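Local coordinates for protein CELL division inhibitor (Pyrococcus furiosus, PDB 1G3Q) that probably binds and hydrolyses ATP as a MinD-type cell-division ATPase, here holding the product ADP together with magnesium, at residues 9-14 and 144-149; 118-121 and 126-129; 171-176 and 180-185. One frame throughout, in Å; residues are numbered along the deposited sequence.

Contact 1 of 3, residues 9-14 and 144-149; sequences SGKGGT and EISCLT. With ADP (adenosine-5'-diphosphate), chain C.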
loop_
_atom_site.group_PDB
_atom_site.type_symbol
_atom_site.label_atom_id
_atom_site.label_comp_id
_atom_site.label_asym_id
_atom_site.label_seq_id
_atom_site.Cartn_x
_atom_site.Cartn_y
_atom_site.Cartn_z
ATOM N N SER A 9 -1.198 -8.363 1.495
ATOM C CA SER A 9 -0.504 -9.288 2.381
ATOM C C SER A 9 -1.431 -10.372 2.909
ATOM O O SER A 9 -2.658 -10.239 2.871
ATOM C CB SER A 9 0.108 -8.543 3.565
ATOM O OG SER A 9 0.831 -9.439 4.389
ATOM N N GLY A 10 -0.829 -11.449 3.404
ATOM C CA GLY A 10 -1.605 -12.539 3.959
ATOM C C GLY A 10 -1.926 -12.241 5.408
ATOM O O GLY A 10 -2.886 -12.770 5.965
ATOM N N LYS A 11 -1.120 -11.384 6.023
ATOM C CA LYS A 11 -1.322 -11.015 7.420
ATOM C C LYS A 11 -1.213 -9.511 7.626
ATOM O O LYS A 11 -0.617 -8.803 6.816
ATOM C CB LYS A 11 -0.290 -11.706 8.313
ATOM C CG LYS A 11 -0.372 -13.224 8.329
ATOM C CD LYS A 11 0.645 -13.795 9.312
ATOM C CE LYS A 11 0.530 -15.303 9.430
ATOM N NZ LYS A 11 1.538 -15.838 10.389
ATOM N N GLY A 12 -1.794 -9.033 8.722
ATOM C CA GLY A 12 -1.731 -7.618 9.029
ATOM C C GLY A 12 -0.457 -7.333 9.800
ATOM O O GLY A 12 0.176 -8.258 10.312
ATOM N N GLY A 13 -0.079 -6.061 9.879
ATOM C CA GLY A 13 1.125 -5.685 10.596
ATOM C C GLY A 13 2.398 -6.021 9.844
ATOM O O GLY A 13 3.490 -5.956 10.405
ATOM N N THR A 14 2.262 -6.371 8.570
ATOM C CA THR A 14 3.411 -6.733 7.747
ATOM C C THR A 14 4.096 -5.530 7.099
ATOM O O THR A 14 5.258 -5.616 6.699
ATOM C CB THR A 14 3.001 -7.733 6.645
ATOM O OG1 THR A 14 1.845 -7.241 5.957
ATOM C CG2 THR A 14 2.682 -9.094 7.255
ATOM N N GLU A 144 8.679 -14.638 7.834
ATOM C CA GLU A 144 8.101 -15.796 8.518
ATOM C C GLU A 144 7.476 -16.730 7.490
ATOM O O GLU A 144 6.708 -16.291 6.639
ATOM C CB GLU A 144 7.021 -15.362 9.511
ATOM C CG GLU A 144 7.525 -14.611 10.731
ATOM C CD GLU A 144 6.393 -14.211 11.664
ATOM O OE1 GLU A 144 5.499 -13.455 11.223
ATOM O OE2 GLU A 144 6.392 -14.656 12.833
ATOM N N ILE A 145 7.787 -18.020 7.578
ATOM C CA ILE A 145 7.245 -18.979 6.623
ATOM C C ILE A 145 5.722 -18.905 6.537
ATOM O O ILE A 145 5.158 -18.925 5.442
ATOM C CB ILE A 145 7.673 -20.435 6.966
ATOM C CG1 ILE A 145 7.211 -21.387 5.858
ATOM C CG2 ILE A 145 7.078 -20.864 8.302
ATOM C CD1 ILE A 145 7.745 -21.035 4.479
ATOM N N SER A 146 5.056 -18.810 7.684
ATOM C CA SER A 146 3.600 -18.732 7.702
ATOM C C SER A 146 3.115 -17.469 6.991
ATOM O O SER A 146 2.104 -17.484 6.289
ATOM C CB SER A 146 3.085 -18.752 9.145
ATOM O OG SER A 146 3.677 -17.718 9.913
ATOM N N CYS A 147 3.842 -16.375 7.173
ATOM C CA CYS A 147 3.471 -15.121 6.535
ATOM C C CYS A 147 3.730 -15.234 5.036
ATOM O O CYS A 147 2.958 -14.735 4.224
ATOM C CB CYS A 147 4.278 -13.965 7.128
ATOM S SG CYS A 147 3.770 -12.337 6.519
ATOM N N LEU A 148 4.819 -15.903 4.674
ATOM C CA LEU A 148 5.161 -16.086 3.269
ATOM C C LEU A 148 4.105 -16.933 2.561
ATOM O O LEU A 148 3.574 -16.535 1.523
ATOM C CB LEU A 148 6.529 -16.760 3.135
ATOM C CG LEU A 148 7.755 -15.970 3.600
ATOM C CD1 LEU A 148 8.982 -16.866 3.564
ATOM C CD2 LEU A 148 7.954 -14.752 2.709
ATOM N N THR A 149 3.800 -18.099 3.130
ATOM C CA THR A 149 2.813 -18.994 2.537
ATOM C C THR A 149 1.428 -18.355 2.468
ATOM O O THR A 149 0.715 -18.514 1.480
ATOM C CB THR A 149 2.726 -20.337 3.310
ATOM O OG1 THR A 149 2.414 -20.090 4.687
ATOM C CG2 THR A 149 4.047 -21.079 3.230
HETATM P PB ADP C . 0.124 -3.024 8.138
HETATM O O1B ADP C . -0.831 -3.453 9.140
HETATM O O2B ADP C . 0.551 -4.176 7.329
HETATM O O3B ADP C . -0.348 -1.782 7.149
HETATM P PA ADP C . 2.047 -1.143 9.016
HETATM O O1A ADP C . 1.251 -0.195 9.715
HETATM O O2A ADP C . 2.521 -0.672 7.741
HETATM O O3A ADP C . 1.391 -2.502 8.858
HETATM O "O5'" ADP C . 3.243 -1.403 9.889
HETATM C "C5'" ADP C . 3.150 -1.895 11.282
HETATM C "C4'" ADP C . 4.119 -1.211 12.177
HETATM O "O4'" ADP C . 5.481 -1.676 11.951
HETATM C "C3'" ADP C . 4.204 0.273 12.004
HETATM O "O3'" ADP C . 4.200 0.924 13.272
HETATM C "C2'" ADP C . 5.494 0.555 11.295
HETATM O "O2'" ADP C . 6.127 1.790 11.622
HETATM C "C1'" ADP C . 6.372 -0.570 11.642
HETATM N N9 ADP C . 7.211 -1.060 10.513
HETATM C C8 ADP C . 6.893 -1.526 9.228
HETATM N N7 ADP C . 7.904 -1.879 8.488
HETATM C C5 ADP C . 8.986 -1.645 9.306
HETATM C C6 ADP C . 10.387 -1.813 9.114
HETATM N N6 ADP C . 10.846 -2.284 7.954
HETATM N N1 ADP C . 11.245 -1.475 10.163
HETATM C C2 ADP C . 10.748 -0.993 11.344
HETATM N N3 ADP C . 9.433 -0.801 11.609
HETATM C C4 ADP C . 8.597 -1.144 10.553
#
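T14 and C147 meet at the buried end of this contact, where T14 CG2 rests 3.5 Å from C147 SG. Both side chains are placed for it: C147 carries its sulfur anti to the backbone N (chi1 -174°), which directs SG off the start of helix 145-160 onto the loop, while the T14 methyl lies anti to its own carbonyl carbon. The T14 hydroxyl turns back into the loop instead, with T14 OG1 2.9 Å from S9 OG and 3.0 Å from K11 O.

The outer side is looser and polar. K11 runs fully extended beyond CG along the first helical turn, its CD only grazing C147 CB at 4.2 Å, and the chain ends in a hydrogen bond from K11 NZ to S146 OG (2.9 Å). The oppositely charged carboxylate of E144, the N-cap residue, lies near without contact, E144 OE1 being 4.7 Å from K11 NZ. K11 occupies the position of the signature lysine of the deviant Walker A motif of MinD-type ATPases, and in this ADP-bound monomer it reaches the helix rather than the phosphates. On the nucleotide side, G13 N donates to ADP O1B over 2.8 Å with an N-H...O angle of 145°; the positive phi of G13 suits glycine at this bend.

Within the fold, the loop between strand 3-8 and helix 16-29 thus lies against the N-terminal turn of helix 145-160. T14 also touches V140 of strand 136-141, a sheet neighbour of 3-8, C147 packs on T141, and T151 of the same helix accepts the G10 amide.

Contact 2 of 3, residues 118-121 and 126-129; sequences DCPA and DAMS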
loop_
_atom_site.group_PDB
_atom_site.type_symbol
_atom_site.label_atom_id
_atom_site.label_comp_id
_atom_site.label_asym_id
_atom_site.label_seq_id
_atom_site.Cartn_x
_atom_site.Cartn_y
_atom_site.Cartn_z
ATOM N N ASP A 118 -3.730 0.829 -0.311
ATOM C CA ASP A 118 -3.338 0.223 0.956
ATOM C C ASP A 118 -4.508 -0.697 1.300
ATOM O O ASP A 118 -5.606 -0.227 1.590
ATOM C CB ASP A 118 -3.186 1.314 2.019
ATOM C CG ASP A 118 -2.668 0.783 3.343
ATOM O OD1 ASP A 118 -2.395 -0.436 3.451
ATOM O OD2 ASP A 118 -2.532 1.602 4.280
ATOM N N CYS A 119 -4.278 -2.004 1.259
ATOM C CA CYS A 119 -5.346 -2.961 1.535
ATOM C C CYS A 119 -5.281 -3.641 2.889
ATOM O O CYS A 119 -4.214 -3.780 3.484
ATOM C CB CYS A 119 -5.352 -4.073 0.476
ATOM S SG CYS A 119 -5.469 -3.537 -1.237
ATOM N N PRO A 120 -6.444 -4.041 3.416
ATOM C CA PRO A 120 -6.414 -4.728 4.704
ATOM C C PRO A 120 -5.916 -6.116 4.303
ATOM O O PRO A 120 -6.008 -6.487 3.133
ATOM C CB PRO A 120 -7.880 -4.729 5.133
ATOM C CG PRO A 120 -8.621 -4.731 3.835
ATOM C CD PRO A 120 -7.827 -3.765 2.988
ATOM N N ALA A 121 -5.381 -6.879 5.245
ATOM C CA ALA A 121 -4.878 -8.206 4.914
ATOM C C ALA A 121 -5.990 -9.246 4.863
ATOM O O ALA A 121 -7.110 -9.001 5.306
ATOM C CB ALA A 121 -3.832 -8.625 5.931
ATOM N N ASP A 126 -13.895 -7.005 2.852
ATOM C CA ASP A 126 -13.177 -5.740 2.729
ATOM C C ASP A 126 -11.842 -5.926 2.014
ATOM O O ASP A 126 -11.498 -5.153 1.119
ATOM C CB ASP A 126 -12.941 -5.117 4.111
ATOM C CG ASP A 126 -14.200 -4.514 4.703
ATOM O OD1 ASP A 126 -15.288 -4.692 4.113
ATOM O OD2 ASP A 126 -14.102 -3.860 5.765
ATOM N N ALA A 127 -11.095 -6.953 2.408
ATOM C CA ALA A 127 -9.794 -7.229 1.806
ATOM C C ALA A 127 -9.911 -7.495 0.309
ATOM O O ALA A 127 -9.170 -6.922 -0.491
ATOM C CB ALA A 127 -9.139 -8.423 2.497
ATOM N N MET A 128 -10.844 -8.364 -0.067
ATOM C CA MET A 128 -11.042 -8.702 -1.472
ATOM C C MET A 128 -11.499 -7.504 -2.296
ATOM O O MET A 128 -11.017 -7.290 -3.409
ATOM C CB MET A 128 -12.062 -9.834 -1.609
ATOM C CG MET A 128 -11.590 -11.181 -1.089
ATOM S SD MET A 128 -10.125 -11.810 -1.943
ATOM C CE MET A 128 -10.690 -11.835 -3.628
ATOM N N SER A 129 -12.429 -6.727 -1.750
ATOM C CA SER A 129 -12.949 -5.552 -2.447
ATOM C C SER A 129 -11.845 -4.547 -2.758
ATOM O O SER A 129 -11.830 -3.935 -3.824
ATOM C CB SER A 129 -14.026 -4.869 -1.602
ATOM O OG SER A 129 -15.095 -5.757 -1.335
#
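P120 presents its pyrrolidine ring to the backbone of A127, tip first: P120 CG, the puckered atom of the C-gamma-endo ring, sits 3.4 Å from A127 CA, tighter than usual carbon contact, and 3.6 Å from A127 N. The ring therefore presses chiefly on the helix main chain, and P120 CA and A127 CA are 5.1 Å apart. The A127 methyl is a little farther off, its CB lying beside the ring tip at 4.0 Å from P120 CG.

That methyl fits under the outgoing loop: A127 CB is 3.5 Å from A121 O and 3.7 Å from P120 O, two carbonyls that follow one another along the chain. A121 faces the other way, its CB directed off the helix and onto the P-loop side, where it packs against K16. D126 adds little, with P120 CG 3.9 Å from D126 C. No hydrogen bond crosses between the segments; the contact rests on van der Waals packing.

The loop has polar links on its far side, where C119 O accepts from K16 NZ and D118 OD2 is hydrogen-bonded to T17 OG1. D118 has been observed as a magnesium ligand in a structure of this protein, although it binds no magnesium in this chain. A strand ending in such an aspartate, followed by a loop and helix beside the Walker A segment, is the Walker B region of P-loop ATPases.

Contact 3 of 3, residues 171-176 and 180-185; sequences NRYGRS and IPPEAA. With ADP (adenosine-5'-diphosphate), chain C.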
loop_
_atom_site.group_PDB
_atom_site.type_symbol
_atom_site.label_atom_id
_atom_site.label_comp_id
_atom_site.label_asym_id
_atom_site.label_seq_id
_atom_site.Cartn_x
_atom_site.Cartn_y
_atom_site.Cartn_z
ATOM N N ASN A 171 9.703 -7.339 3.855
ATOM C CA ASN A 171 9.829 -6.278 4.841
ATOM C C ASN A 171 10.227 -6.752 6.235
ATOM O O ASN A 171 10.035 -7.916 6.597
ATOM C CB ASN A 171 8.516 -5.489 4.903
ATOM C CG ASN A 171 8.610 -4.265 5.792
ATOM O OD1 ASN A 171 9.614 -3.553 5.778
ATOM N ND2 ASN A 171 7.556 -4.006 6.560
ATOM N N ARG A 172 10.797 -5.828 7.003
ATOM C CA ARG A 172 11.230 -6.088 8.369
ATOM C C ARG A 172 12.296 -7.179 8.456
ATOM O O ARG A 172 12.319 -7.968 9.402
ATOM C CB ARG A 172 10.015 -6.450 9.223
ATOM C CG ARG A 172 8.815 -5.563 8.916
ATOM C CD ARG A 172 7.826 -5.500 10.056
ATOM N NE ARG A 172 8.396 -4.870 11.243
ATOM C CZ ARG A 172 7.690 -4.543 12.320
ATOM N NH1 ARG A 172 6.387 -4.782 12.354
ATOM N NH2 ARG A 172 8.286 -3.989 13.367
ATOM N N TYR A 173 13.184 -7.214 7.469
ATOM C CA TYR A 173 14.245 -8.209 7.458
ATOM C C TYR A 173 15.364 -7.802 8.409
ATOM O O TYR A 173 15.836 -6.667 8.377
ATOM C CB TYR A 173 14.814 -8.378 6.048
ATOM C CG TYR A 173 15.888 -9.439 5.972
ATOM C CD1 TYR A 173 15.579 -10.785 6.168
ATOM C CD2 TYR A 173 17.219 -9.096 5.745
ATOM C CE1 TYR A 173 16.572 -11.766 6.142
ATOM C CE2 TYR A 173 18.220 -10.069 5.718
ATOM C CZ TYR A 173 17.889 -11.401 5.918
ATOM O OH TYR A 173 18.871 -12.361 5.892
ATOM N N GLY A 174 15.786 -8.736 9.255
ATOM C CA GLY A 174 16.846 -8.450 10.204
ATOM C C GLY A 174 16.292 -8.237 11.597
ATOM O O GLY A 174 17.036 -7.978 12.544
ATOM N N ARG A 175 14.974 -8.349 11.717
ATOM C CA ARG A 175 14.295 -8.170 12.991
ATOM C C ARG A 175 14.614 -9.324 13.941
ATOM O O ARG A 175 14.604 -9.154 15.158
ATOM C CB ARG A 175 12.784 -8.091 12.762
ATOM C CG ARG A 175 11.975 -7.696 13.983
ATOM C CD ARG A 175 10.486 -7.729 13.671
ATOM N NE ARG A 175 9.685 -7.123 14.731
ATOM C CZ ARG A 175 8.355 -7.109 14.750
ATOM N NH1 ARG A 175 7.708 -6.530 15.754
ATOM N NH2 ARG A 175 7.669 -7.681 13.768
ATOM N N SER A 176 14.896 -10.495 13.374
ATOM C CA SER A 176 15.215 -11.679 14.170
ATOM C C SER A 176 16.216 -12.594 13.468
ATOM O O SER A 176 16.238 -12.674 12.240
ATOM C CB SER A 176 13.936 -12.466 14.469
ATOM O OG SER A 176 14.232 -13.679 15.140
ATOM N N ILE A 180 13.907 -15.661 7.464
ATOM C CA ILE A 180 14.245 -16.414 6.268
ATOM C C ILE A 180 14.974 -15.460 5.327
ATOM O O ILE A 180 14.446 -14.406 4.974
ATOM C CB ILE A 180 12.970 -16.937 5.573
ATOM C CG1 ILE A 180 12.201 -17.852 6.530
ATOM C CG2 ILE A 180 13.333 -17.669 4.290
ATOM C CD1 ILE A 180 10.875 -18.343 5.986
ATOM N N PRO A 181 16.207 -15.808 4.918
ATOM C CA PRO A 181 16.962 -14.935 4.012
ATOM C C PRO A 181 16.232 -14.709 2.689
ATOM O O PRO A 181 15.485 -15.571 2.230
ATOM C CB PRO A 181 18.289 -15.676 3.842
ATOM C CG PRO A 181 17.907 -17.115 4.043
ATOM C CD PRO A 181 16.966 -17.033 5.222
ATOM N N PRO A 182 16.448 -13.545 2.057
ATOM C CA PRO A 182 15.815 -13.182 0.783
ATOM C C PRO A 182 15.844 -14.232 -0.327
ATOM O O PRO A 182 14.814 -14.517 -0.935
ATOM C CB PRO A 182 16.539 -11.891 0.388
ATOM C CG PRO A 182 17.860 -11.999 1.087
ATOM C CD PRO A 182 17.460 -12.543 2.430
ATOM N N GLU A 183 17.014 -14.803 -0.597
ATOM C CA GLU A 183 17.119 -15.806 -1.652
ATOM C C GLU A 183 16.160 -16.965 -1.385
ATOM O O GLU A 183 15.493 -17.451 -2.297
ATOM C CB GLU A 183 18.559 -16.320 -1.756
ATOM C CG GLU A 183 18.852 -17.090 -3.035
ATOM C CD GLU A 183 20.317 -17.477 -3.163
ATOM O OE1 GLU A 183 21.180 -16.569 -3.144
ATOM O OE2 GLU A 183 20.606 -18.687 -3.287
ATOM N N ALA A 184 16.084 -17.393 -0.128
ATOM C CA ALA A 184 15.202 -18.487 0.264
ATOM C C ALA A 184 13.743 -18.041 0.260
ATOM O O ALA A 184 12.847 -18.812 -0.087
ATOM C CB ALA A 184 15.584 -18.996 1.646
ATOM N N ALA A 185 13.506 -16.794 0.653
ATOM C CA ALA A 185 12.152 -16.257 0.685
ATOM C C ALA A 185 11.588 -16.208 -0.730
ATOM O O ALA A 185 10.423 -16.531 -0.952
ATOM C CB ALA A 185 12.151 -14.863 1.300
HETATM P PB ADP C . 0.124 -3.024 8.138
HETATM O O1B ADP C . -0.831 -3.453 9.140
HETATM O O2B ADP C . 0.551 -4.176 7.329
HETATM O O3B ADP C . -0.348 -1.782 7.149
HETATM P PA ADP C . 2.047 -1.143 9.016
HETATM O O1A ADP C . 1.251 -0.195 9.715
HETATM O O2A ADP C . 2.521 -0.672 7.741
HETATM O O3A ADP C . 1.391 -2.502 8.858
HETATM O "O5'" ADP C . 3.243 -1.403 9.889
HETATM C "C5'" ADP C . 3.150 -1.895 11.282
HETATM C "C4'" ADP C . 4.119 -1.211 12.177
HETATM O "O4'" ADP C . 5.481 -1.676 11.951
HETATM C "C3'" ADP C . 4.204 0.273 12.004
HETATM O "O3'" ADP C . 4.200 0.924 13.272
HETATM C "C2'" ADP C . 5.494 0.555 11.295
HETATM O "O2'" ADP C . 6.127 1.790 11.622
HETATM C "C1'" ADP C . 6.372 -0.570 11.642
HETATM N N9 ADP C . 7.211 -1.060 10.513
HETATM C C8 ADP C . 6.893 -1.526 9.228
HETATM N N7 ADP C . 7.904 -1.879 8.488
HETATM C C5 ADP C . 8.986 -1.645 9.306
HETATM C C6 ADP C . 10.387 -1.813 9.114
HETATM N N6 ADP C . 10.846 -2.284 7.954
HETATM N N1 ADP C . 11.245 -1.475 10.163
HETATM C C2 ADP C . 10.748 -0.993 11.344
HETATM N N3 ADP C . 9.433 -0.801 11.609
HETATM C C4 ADP C . 8.597 -1.144 10.553
#
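At the adenine end of the nucleotide pocket, strand 164-173 leads through a type II turn (R172 to R175) toward helix 182-189, and Y173 bridges the gap by bringing its ring obliquely up to P182. The evidence is an off-centre CH-pi contact: P182 CD stands 4.1 Å from the Y173 ring centroid, 29° off the normal, with the side chains crossing at roughly a right angle. CG of Y173 is anti to its backbone N (chi1 -178°), which extends the ring to the helix start, bringing OH to 3.7 Å from P181 CA. Y173 CE1 lies 3.6 Å from I180 O, a carbonyl buried here without a hydrogen-bond partner.

Two residues earlier, the N171 amide grips adenine twice: OD1 accepts from ADP N6 (2.8 Å) and ND2 donates to ADP N7 (2.9 Å, 167°). ADP C4 lies 3.6 Å above one face of the R172 guanidinium, toward that group's rim; R175 NH2 takes the opposite face. R172 NE forms a salt bridge with E199 OE1, which may offset the charge of the paired arginines. Such paired reading of N6 and N7 marks an adenine-recognition site, set here at the strand end of a beta-alpha-beta unit.

Overall arrangement
Contacts 1 and 2 are partly buried; contact 1 holds part of the P-loop itself and contact 2 packs against it, A121 CB lying 3.2 Å from K11 C. Contact 3 is a surface contact, linked to contact 1 through the same ADP and a probable hydrogen bond between T14 O and N171 ND2 (2.8 Å); its I180 also meets helix 145-160 of contact 1 at L148. Contacts 2 and 3 do not touch, their centres about 24 Å apart. Chemistry follows place: contact 2 crosses by van der Waals packing with no hydrogen bond, contact 1 combines a buried methyl-sulfur contact with a lysine-serine hydrogen bond on the outer side, and contact 3 relies on an aromatic-proline pairing.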